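Local coordinates for tegument protein VP22 (Human herpesvirus 1, PDB 4XAL) that participates in viral mRNA accumulation and late viral translation, modulates the RNase activity of UL41 and stabilises microtubules, at residues A[24-29]-A[46-51]; A[58-63]-A[91-97]. One frame throughout, in Å; residues are numbered along the deposited sequence.

Contact 1: residues A[24-29]-A[46-51]; sequences RKLHFS and FNKRVF
Ser29 and Asn47 supply the direct hydrogen bond between loop 24-29 and helical residues 46-51. Ser29 N donates to Asn47 OD1 over 2.8 Å, with an N-H...O angle of 164°. The donor lies in the carbonyl plane, on a lone pair. A water bridges the other end of the amide: it accepts from Asn47 ND2 and donates to Ser29 O. Both ends of the Asn47 amide are therefore engaged, which fixes its rotation. Ser29 OG turns instead to Ala31 N.

The apolar contacts centre on Val50. Its CG1 meets Phe28 CE1 at 3.7 Å and Leu26 CB at 3.9 Å. The Phe28 ring stands at 82° to the Asn47 amide, and its edge faces Asn47 O. Val50 CG2 lies above one face of the Phe46 ring.

The edge of Phe46 receives the loop backbone. Its CG is anti to the backbone N (chi1 177°), and CE2 lies 3.3 Å from His27 O. Phe46 CD2 touches Ser29 CB at 3.9 Å.

The loop before helix 41-74 of the VP22 core domain thus folds back onto it; Leu26 also packs on Ala53 and Ala54. Phe28 and Val50 both reach Leu102, so helix 101-107 joins the loop and the long helix.

Contact 2: residues A[58-63]-A[91-97]; sequences LAAMHA and IRVTVCE
A short beta strand packs across the long helix of the VP22 core domain, with Val93 and Val95 resting against Ala59 and Ala63. Strand 91-94 belongs to a nuclear export signal motif assigned by similarity. It also pairs antiparallel with a strand of a bound peptide, so the sheet continues into another chain. The helix and strand axes approach to 8.0 Å, and their directions differ by 136°.

Ile91, Val93, Val95 and Glu97 point toward the helix, and the residues between them point away. Two of the helix residues beneath them are alanines, and the valine methyls come down close to the helix backbone. Val93 CG1 is 3.5 Å from Ala63 CA and 3.8 Å from Ala63 CB. Its chi1 of -53° sets CG1 anti to the carbonyl carbon, while CG2 faces Ala59 O. Val95 splits its branches: CG2 touches Ala59 N at 3.7 Å, and CG1 meets Leu58 CB at 4.0 Å. The Leu58 and Val95 side chains cross at about a right angle. At the other end, Ile91 CD1 lies 3.9 Å from Ala63 O.

Leu58 continues onto Leu101 and Ala105 of helix 101-107. Its CD1 also touches Glu97 CG at 4.0 Å. Glu97 OE2 is hydrogen-bonded to a polar side chain of the bound peptide. His62 NE2 is buried without a hydrogen-bond partner, 4.4 Å from Glu97 OE2, which lies at the edge of the imidazole.

Both contacts use helix 41-74, the long helix of the core domain. Contact 1 sits near its start, and contact 2 lies further along. Their centres are 19 Å apart and their nearest atoms about 7 Å apart, so they do not touch. Both segments of contact 1 precede those of contact 2 along the chain. Contact 1 folds the preceding loop back onto the helix. Contact 2 brings back the strand that follows helix 79-88. Helix 101-107 touches side chains of both contacts. The long helix thus carries, on its side chains, both the loop that precedes it and strand 91-94. Both contacts lie in the region, residues 24-117, that interacts with glycoprotein gE.

Contact 1: residues A[24-29]-A[46-51]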
ATOM      1  N   ARG A  24      -8.917   6.924  -6.697  1.00 29.39           N
ATOM      2  CA  ARG A  24      -9.919   6.042  -7.279  1.00 26.21           C
ATOM      3  C   ARG A  24     -10.234   4.846  -6.391  1.00 24.08           C
ATOM      4  O   ARG A  24      -9.337   4.151  -5.915  1.00 23.43           O
ATOM      5  CB  ARG A  24      -9.461   5.564  -8.652  1.00 26.54           C
ATOM      6  CG  ARG A  24     -10.529   4.851  -9.461  1.00 33.61           C
ATOM      7  CD  ARG A  24      -9.897   4.131 -10.637  1.00 46.74           C
ATOM      8  NE  ARG A  24     -10.792   3.145 -11.238  1.00 52.40           N
ATOM      9  CZ  ARG A  24     -11.540   3.364 -12.314  1.00 52.91           C
ATOM     10  NH1 ARG A  24     -11.503   4.546 -12.923  1.00 59.40           N
ATOM     11  NH2 ARG A  24     -12.322   2.398 -12.784  1.00 48.24           N
ATOM     12  N   LYS A  25     -11.524   4.615  -6.168  1.00 18.85           N
ATOM     13  CA  LYS A  25     -11.965   3.421  -5.472  1.00 14.80           C
ATOM     14  C   LYS A  25     -11.624   2.213  -6.332  1.00 17.29           C
ATOM     15  O   LYS A  25     -11.953   2.184  -7.518  1.00 19.83           O
ATOM     16  CB  LYS A  25     -13.467   3.486  -5.185  1.00 17.16           C
ATOM     17  CG  LYS A  25     -13.852   4.663  -4.285  1.00 16.75           C
ATOM     18  CD  LYS A  25     -13.252   4.489  -2.896  1.00 18.93           C
ATOM     19  CE  LYS A  25     -13.370   5.774  -2.062  1.00 21.87           C
ATOM     20  NZ  LYS A  25     -12.567   5.675  -0.808  1.00 17.10           N
ATOM     21  N   LEU A  26     -10.955   1.232  -5.736  1.00 15.75           N
ATOM     22  CA  LEU A  26     -10.533   0.044  -6.471  1.00 16.85           C
ATOM     23  C   LEU A  26     -11.571  -1.056  -6.411  1.00 12.79           C
ATOM     24  O   LEU A  26     -12.014  -1.446  -5.331  1.00 14.84           O
ATOM     25  CB  LEU A  26      -9.199  -0.478  -5.922  1.00 14.52           C
ATOM     26  CG  LEU A  26      -8.078   0.545  -6.021  1.00 16.63           C
ATOM     27  CD1 LEU A  26      -6.844   0.052  -5.285  1.00 17.25           C
ATOM     28  CD2 LEU A  26      -7.757   0.820  -7.480  1.00 19.93           C
ATOM     29  N   HIS A  27     -11.939  -1.572  -7.579  1.00 15.33           N
ATOM     30  CA  HIS A  27     -12.833  -2.720  -7.676  1.00 15.28           C
ATOM     31  C   HIS A  27     -12.449  -3.603  -8.851  1.00 12.46           C
ATOM     32  O   HIS A  27     -12.055  -3.099  -9.898  1.00 15.74           O
ATOM     33  CB  HIS A  27     -14.284  -2.261  -7.851  1.00 17.63           C
ATOM     34  CG  HIS A  27     -14.789  -1.449  -6.708  1.00 18.46           C
ATOM     35  ND1 HIS A  27     -15.090  -2.000  -5.484  1.00 18.44           N
ATOM     36  CD2 HIS A  27     -15.020  -0.119  -6.595  1.00 22.74           C
ATOM     37  CE1 HIS A  27     -15.496  -1.044  -4.664  1.00 22.05           C
ATOM     38  NE2 HIS A  27     -15.466   0.105  -5.317  1.00 17.88           N
ATOM     39  N   PHE A  28     -12.557  -4.916  -8.675  1.00 15.14           N
ATOM     40  CA  PHE A  28     -12.345  -5.824  -9.789  1.00 14.12           C
ATOM     41  C   PHE A  28     -13.533  -5.738 -10.750  1.00 20.12           C
ATOM     42  O   PHE A  28     -14.608  -5.271 -10.385  1.00 18.77           O
ATOM     43  CB  PHE A  28     -12.137  -7.248  -9.295  1.00 13.96           C
ATOM     44  CG  PHE A  28     -10.888  -7.411  -8.467  1.00 13.08           C
ATOM     45  CD1 PHE A  28      -9.650  -7.077  -9.004  1.00 14.32           C
ATOM     46  CD2 PHE A  28     -10.956  -7.873  -7.170  1.00 15.98           C
ATOM     47  CE1 PHE A  28      -8.487  -7.212  -8.251  1.00 12.74           C
ATOM     48  CE2 PHE A  28      -9.807  -8.019  -6.413  1.00 15.53           C
ATOM     49  CZ  PHE A  28      -8.576  -7.681  -6.951  1.00 11.44           C
ATOM     50  N   SER A  29     -13.313  -6.168 -11.981  1.00 16.74           N
ATOM     51  CA  SER A  29     -14.308  -5.996 -13.032  1.00 21.65           C
ATOM     52  C   SER A  29     -15.580  -6.756 -12.723  1.00 20.31           C
ATOM     53  O   SER A  29     -15.542  -7.852 -12.161  1.00 19.36           O
ATOM     54  CB  SER A  29     -13.752  -6.447 -14.378  1.00 24.38           C
ATOM     55  OG  SER A  29     -14.773  -6.429 -15.358  1.00 21.66           O
ATOM     56  N   PHE A  46      -7.209  -5.339 -16.691  1.00 21.24           N
ATOM     57  CA  PHE A  46      -7.845  -4.419 -15.748  1.00 23.33           C
ATOM     58  C   PHE A  46      -7.677  -4.905 -14.310  1.00 20.74           C
ATOM     59  O   PHE A  46      -7.267  -4.145 -13.419  1.00 19.01           O
ATOM     60  CB  PHE A  46      -9.334  -4.245 -16.072  1.00 22.55           C
ATOM     61  CG  PHE A  46     -10.066  -3.368 -15.087  1.00 18.89           C
ATOM     62  CD1 PHE A  46     -10.029  -1.989 -15.211  1.00 31.90           C
ATOM     63  CD2 PHE A  46     -10.779  -3.923 -14.036  1.00 19.42           C
ATOM     64  CE1 PHE A  46     -10.693  -1.176 -14.300  1.00 30.30           C
ATOM     65  CE2 PHE A  46     -11.445  -3.121 -13.124  1.00 21.40           C
ATOM     66  CZ  PHE A  46     -11.397  -1.743 -13.256  1.00 27.07           C
ATOM     67  N   ASN A  47      -7.969  -6.177 -14.082  1.00 14.08           N
ATOM     68  CA  ASN A  47      -7.904  -6.706 -12.726  1.00 16.04           C
ATOM     69  C   ASN A  47      -6.469  -6.744 -12.201  1.00 18.55           C
ATOM     70  O   ASN A  47      -6.238  -6.571 -10.995  1.00 14.04           O
ATOM     71  CB  ASN A  47      -8.535  -8.097 -12.664  1.00 16.83           C
ATOM     72  CG  ASN A  47     -10.052  -8.048 -12.691  1.00 18.24           C
ATOM     73  OD1 ASN A  47     -10.654  -6.990 -12.471  1.00 15.19           O
ATOM     74  ND2 ASN A  47     -10.682  -9.200 -12.943  1.00 17.98           N
ATOM     75  N   LYS A  48      -5.514  -6.979 -13.101  1.00 16.26           N
ATOM     76  CA  LYS A  48      -4.101  -6.976 -12.720  1.00 15.03           C
ATOM     77  C   LYS A  48      -3.715  -5.615 -12.176  1.00 17.07           C
ATOM     78  O   LYS A  48      -3.050  -5.512 -11.134  1.00 14.19           O
ATOM     79  CB  LYS A  48      -3.206  -7.334 -13.915  1.00 17.25           C
ATOM     80  CG  LYS A  48      -1.724  -7.404 -13.574  1.00 16.83           C
ATOM     81  CD  LYS A  48      -0.868  -7.769 -14.781  1.00 19.11           C
ATOM     82  CE  LYS A  48       0.594  -7.946 -14.376  1.00 23.73           C
ATOM     83  NZ  LYS A  48       1.468  -8.294 -15.535  1.00 23.46           N
ATOM     84  N   ARG A  49      -4.140  -4.568 -12.878  1.00 15.88           N
ATOM     85  CA  ARG A  49      -3.791  -3.210 -12.471  1.00 15.29           C
ATOM     86  C   ARG A  49      -4.423  -2.892 -11.125  1.00 13.46           C
ATOM     87  O   ARG A  49      -3.781  -2.274 -10.276  1.00 15.60           O
ATOM     88  CB  ARG A  49      -4.220  -2.189 -13.532  1.00 22.09           C
ATOM     89  CG  ARG A  49      -3.451  -2.309 -14.842  1.00 26.87           C
ATOM     90  CD  ARG A  49      -3.808  -1.188 -15.831  1.00 33.08           C
ATOM     91  NE  ARG A  49      -5.212  -1.199 -16.255  1.00 40.87           N
ATOM     92  CZ  ARG A  49      -5.664  -1.760 -17.380  1.00 42.84           C
ATOM     93  NH1 ARG A  49      -4.835  -2.381 -18.210  1.00 43.43           N
ATOM     94  NH2 ARG A  49      -6.956  -1.707 -17.678  1.00 37.61           N
ATOM     95  N   VAL A  50      -5.674  -3.310 -10.929  1.00 14.04           N
ATOM     96  CA  VAL A  50      -6.367  -3.072  -9.659  1.00 15.46           C
ATOM     97  C   VAL A  50      -5.690  -3.779  -8.474  1.00 13.80           C
ATOM     98  O   VAL A  50      -5.501  -3.180  -7.407  1.00 12.96           O
ATOM     99  CB  VAL A  50      -7.835  -3.522  -9.721  1.00 15.71           C
ATOM    100  CG1 VAL A  50      -8.460  -3.503  -8.325  1.00 12.62           C
ATOM    101  CG2 VAL A  50      -8.636  -2.640 -10.683  1.00 16.89           C
ATOM    102  N   PHE A  51      -5.322  -5.043  -8.678  1.00 11.24           N
ATOM    103  CA  PHE A  51      -4.625  -5.854  -7.672  1.00 12.87           C
ATOM    104  C   PHE A  51      -3.328  -5.175  -7.246  1.00 12.31           C
ATOM    105  O   PHE A  51      -3.067  -4.977  -6.051  1.00 13.20           O
ATOM    106  CB  PHE A  51      -4.329  -7.252  -8.245  1.00 12.59           C
ATOM    107  CG  PHE A  51      -3.577  -8.167  -7.309  1.00 15.38           C
ATOM    108  CD1 PHE A  51      -4.228  -8.808  -6.272  1.00 14.63           C
ATOM    109  CD2 PHE A  51      -2.220  -8.438  -7.518  1.00 14.44           C
ATOM    110  CE1 PHE A  51      -3.528  -9.680  -5.428  1.00 17.12           C
ATOM    111  CE2 PHE A  51      -1.533  -9.305  -6.685  1.00 10.94           C
ATOM    112  CZ  PHE A  51      -2.175  -9.915  -5.645  1.00 13.17           C
TER
HETATM  113  O   HOH W   1     -13.456  -9.634 -12.146  1.00 20.62           O

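Contact 2: residues A[58-63]-A[91-97]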
ATOM      1  N   LEU A  58      -1.600   0.004   0.109  1.00 14.17           N
ATOM      2  CA  LEU A  58      -1.477  -0.478   1.475  1.00 12.70           C
ATOM      3  C   LEU A  58      -0.029  -0.457   1.935  1.00 15.70           C
ATOM      4  O   LEU A  58       0.261  -0.096   3.080  1.00 17.88           O
ATOM      5  CB  LEU A  58      -2.048  -1.890   1.596  1.00 12.68           C
ATOM      6  CG  LEU A  58      -3.576  -1.851   1.511  1.00 14.40           C
ATOM      7  CD1 LEU A  58      -4.146  -3.201   1.066  1.00 14.22           C
ATOM      8  CD2 LEU A  58      -4.134  -1.453   2.870  1.00 18.18           C
ATOM      9  N   ALA A  59       0.879  -0.864   1.060  1.00 14.42           N
ATOM     10  CA  ALA A  59       2.295  -0.836   1.411  1.00 13.07           C
ATOM     11  C   ALA A  59       2.735   0.592   1.706  1.00 16.79           C
ATOM     12  O   ALA A  59       3.417   0.838   2.704  1.00 17.34           O
ATOM     13  CB  ALA A  59       3.127  -1.417   0.309  1.00 15.04           C
ATOM     14  N   ALA A  60       2.356   1.528   0.839  1.00 14.43           N
ATOM     15  CA  ALA A  60       2.698   2.946   1.062  1.00 15.89           C
ATOM     16  C   ALA A  60       2.159   3.420   2.411  1.00 18.51           C
ATOM     17  O   ALA A  60       2.868   4.073   3.178  1.00 17.86           O
ATOM     18  CB  ALA A  60       2.156   3.823  -0.067  1.00 17.14           C
ATOM     19  N   MET A  61       0.906   3.096   2.712  1.00 16.26           N
ATOM     20  CA  MET A  61       0.306   3.581   3.951  1.00 22.12           C
ATOM     21  C   MET A  61       1.037   3.027   5.173  1.00 21.45           C
ATOM     22  O   MET A  61       1.361   3.777   6.100  1.00 21.50           O
ATOM     23  CB  MET A  61      -1.189   3.231   4.008  1.00 19.30           C
ATOM     24  CG  MET A  61      -1.906   3.786   5.226  1.00 29.73           C
ATOM     25  SD  MET A  61      -1.848   2.677   6.653  1.00 44.92           S
ATOM     26  CE  MET A  61      -2.954   1.359   6.138  1.00 36.82           C
ATOM     27  N   HIS A  62       1.322   1.729   5.183  1.00 15.65           N
ATOM     28  CA  HIS A  62       2.020   1.161   6.331  1.00 18.69           C
ATOM     29  C   HIS A  62       3.455   1.653   6.458  1.00 18.62           C
ATOM     30  O   HIS A  62       3.948   1.864   7.572  1.00 17.77           O
ATOM     31  CB  HIS A  62       1.989  -0.359   6.270  1.00 21.12           C
ATOM     32  CG  HIS A  62       0.632  -0.918   6.548  1.00 29.88           C
ATOM     33  ND1 HIS A  62      -0.047  -0.657   7.721  1.00 34.14           N
ATOM     34  CD2 HIS A  62      -0.203  -1.661   5.788  1.00 32.98           C
ATOM     35  CE1 HIS A  62      -1.227  -1.248   7.683  1.00 40.01           C
ATOM     36  NE2 HIS A  62      -1.350  -1.856   6.517  1.00 35.11           N
ATOM     37  N   ALA A  63       4.129   1.836   5.329  1.00 15.49           N
ATOM     38  CA  ALA A  63       5.486   2.372   5.372  1.00 14.45           C
ATOM     39  C   ALA A  63       5.519   3.818   5.883  1.00 17.56           C
ATOM     40  O   ALA A  63       6.411   4.181   6.669  1.00 17.17           O
ATOM     41  CB  ALA A  63       6.124   2.276   4.007  1.00 14.92           C
ATOM     42  N   ILE A  91      12.856   0.319   6.841  1.00 17.79           N
ATOM     43  CA  ILE A  91      11.456   0.169   7.149  1.00 13.89           C
ATOM     44  C   ILE A  91      10.926  -1.067   6.435  1.00 21.74           C
ATOM     45  O   ILE A  91      11.047  -1.188   5.219  1.00 18.77           O
ATOM     46  CB  ILE A  91      10.666   1.420   6.740  1.00 22.66           C
ATOM     47  CG1 ILE A  91      11.034   2.569   7.686  1.00 22.01           C
ATOM     48  CG2 ILE A  91       9.173   1.164   6.791  1.00 20.52           C
ATOM     49  CD1 ILE A  91      10.192   3.763   7.542  1.00 26.14           C
ATOM     50  N   ARG A  92      10.360  -1.980   7.212  1.00 20.16           N
ATOM     51  CA  ARG A  92       9.856  -3.247   6.694  1.00 18.78           C
ATOM     52  C   ARG A  92       8.352  -3.267   6.852  1.00 22.69           C
ATOM     53  O   ARG A  92       7.841  -2.982   7.932  1.00 23.08           O
ATOM     54  CB  ARG A  92      10.482  -4.420   7.442  1.00 25.60           C
ATOM     55  CG  ARG A  92      11.980  -4.507   7.263  1.00 32.99           C
ATOM     56  CD  ARG A  92      12.568  -5.653   8.071  1.00 42.55           C
ATOM     57  NE  ARG A  92      13.741  -6.226   7.420  1.00 51.59           N
ATOM     58  CZ  ARG A  92      14.995  -5.913   7.725  1.00 56.69           C
ATOM     59  NH1 ARG A  92      15.244  -5.022   8.675  1.00 55.13           N
ATOM     60  NH2 ARG A  92      16.001  -6.489   7.077  1.00 62.19           N
ATOM     61  N   VAL A  93       7.632  -3.560   5.772  1.00 18.86           N
ATOM     62  CA  VAL A  93       6.189  -3.618   5.877  1.00 18.48           C
ATOM     63  C   VAL A  93       5.677  -4.881   5.191  1.00 19.61           C
ATOM     64  O   VAL A  93       6.317  -5.414   4.290  1.00 18.60           O
ATOM     65  CB  VAL A  93       5.496  -2.359   5.280  1.00 24.11           C
ATOM     66  CG1 VAL A  93       6.074  -1.082   5.867  1.00 24.48           C
ATOM     67  CG2 VAL A  93       5.625  -2.318   3.802  1.00 23.31           C
ATOM     68  N   THR A  94       4.532  -5.361   5.652  1.00 19.44           N
ATOM     69  CA  THR A  94       3.894  -6.526   5.041  1.00 21.39           C
ATOM     70  C   THR A  94       2.448  -6.217   4.701  1.00 18.84           C
ATOM     71  O   THR A  94       1.738  -5.606   5.497  1.00 24.09           O
ATOM     72  CB  THR A  94       3.938  -7.748   5.971  1.00 27.30           C
ATOM     73  OG1 THR A  94       3.065  -7.528   7.083  1.00 37.88           O
ATOM     74  CG2 THR A  94       5.331  -7.984   6.480  1.00 17.90           C
ATOM     75  N   VAL A  95       2.027  -6.610   3.504  1.00 18.65           N
ATOM     76  CA  VAL A  95       0.639  -6.455   3.091  1.00 15.40           C
ATOM     77  C   VAL A  95       0.023  -7.843   3.149  1.00 16.68           C
ATOM     78  O   VAL A  95       0.477  -8.741   2.457  1.00 17.60           O
ATOM     79  CB  VAL A  95       0.509  -5.878   1.670  1.00 15.76           C
ATOM     80  CG1 VAL A  95      -0.962  -5.724   1.294  1.00 19.23           C
ATOM     81  CG2 VAL A  95       1.211  -4.522   1.575  1.00 17.79           C
ATOM     82  N   CYS A  96      -0.971  -8.014   4.000  1.00 19.44           N
ATOM     83  CA  CYS A  96      -1.629  -9.304   4.142  1.00 22.71           C
ATOM     84  C   CYS A  96      -3.045  -9.048   4.595  1.00 21.68           C
ATOM     85  O   CYS A  96      -3.306  -8.919   5.792  1.00 26.53           O
ATOM     86  CB  CYS A  96      -0.885 -10.193   5.134  1.00 27.05           C
ATOM     87  SG  CYS A  96      -1.556 -11.871   5.269  1.00 31.29           S
ATOM     88  N   GLU A  97      -3.956  -8.932   3.633  1.00 18.31           N
ATOM     89  CA  GLU A  97      -5.337  -8.563   3.936  1.00 19.43           C
ATOM     90  C   GLU A  97      -6.347  -9.607   3.466  1.00 19.60           C
ATOM     91  O   GLU A  97      -7.542  -9.460   3.707  1.00 18.70           O
ATOM     92  CB  GLU A  97      -5.684  -7.215   3.295  1.00 19.72           C
ATOM     93  CG  GLU A  97      -4.878  -6.029   3.832  1.00 23.43           C
ATOM     94  CD  GLU A  97      -5.130  -5.749   5.305  1.00 26.13           C
ATOM     95  OE1 GLU A  97      -6.168  -6.180   5.856  1.00 26.42           O
ATOM     96  OE2 GLU A  97      -4.286  -5.078   5.922  1.00 32.71           O
TER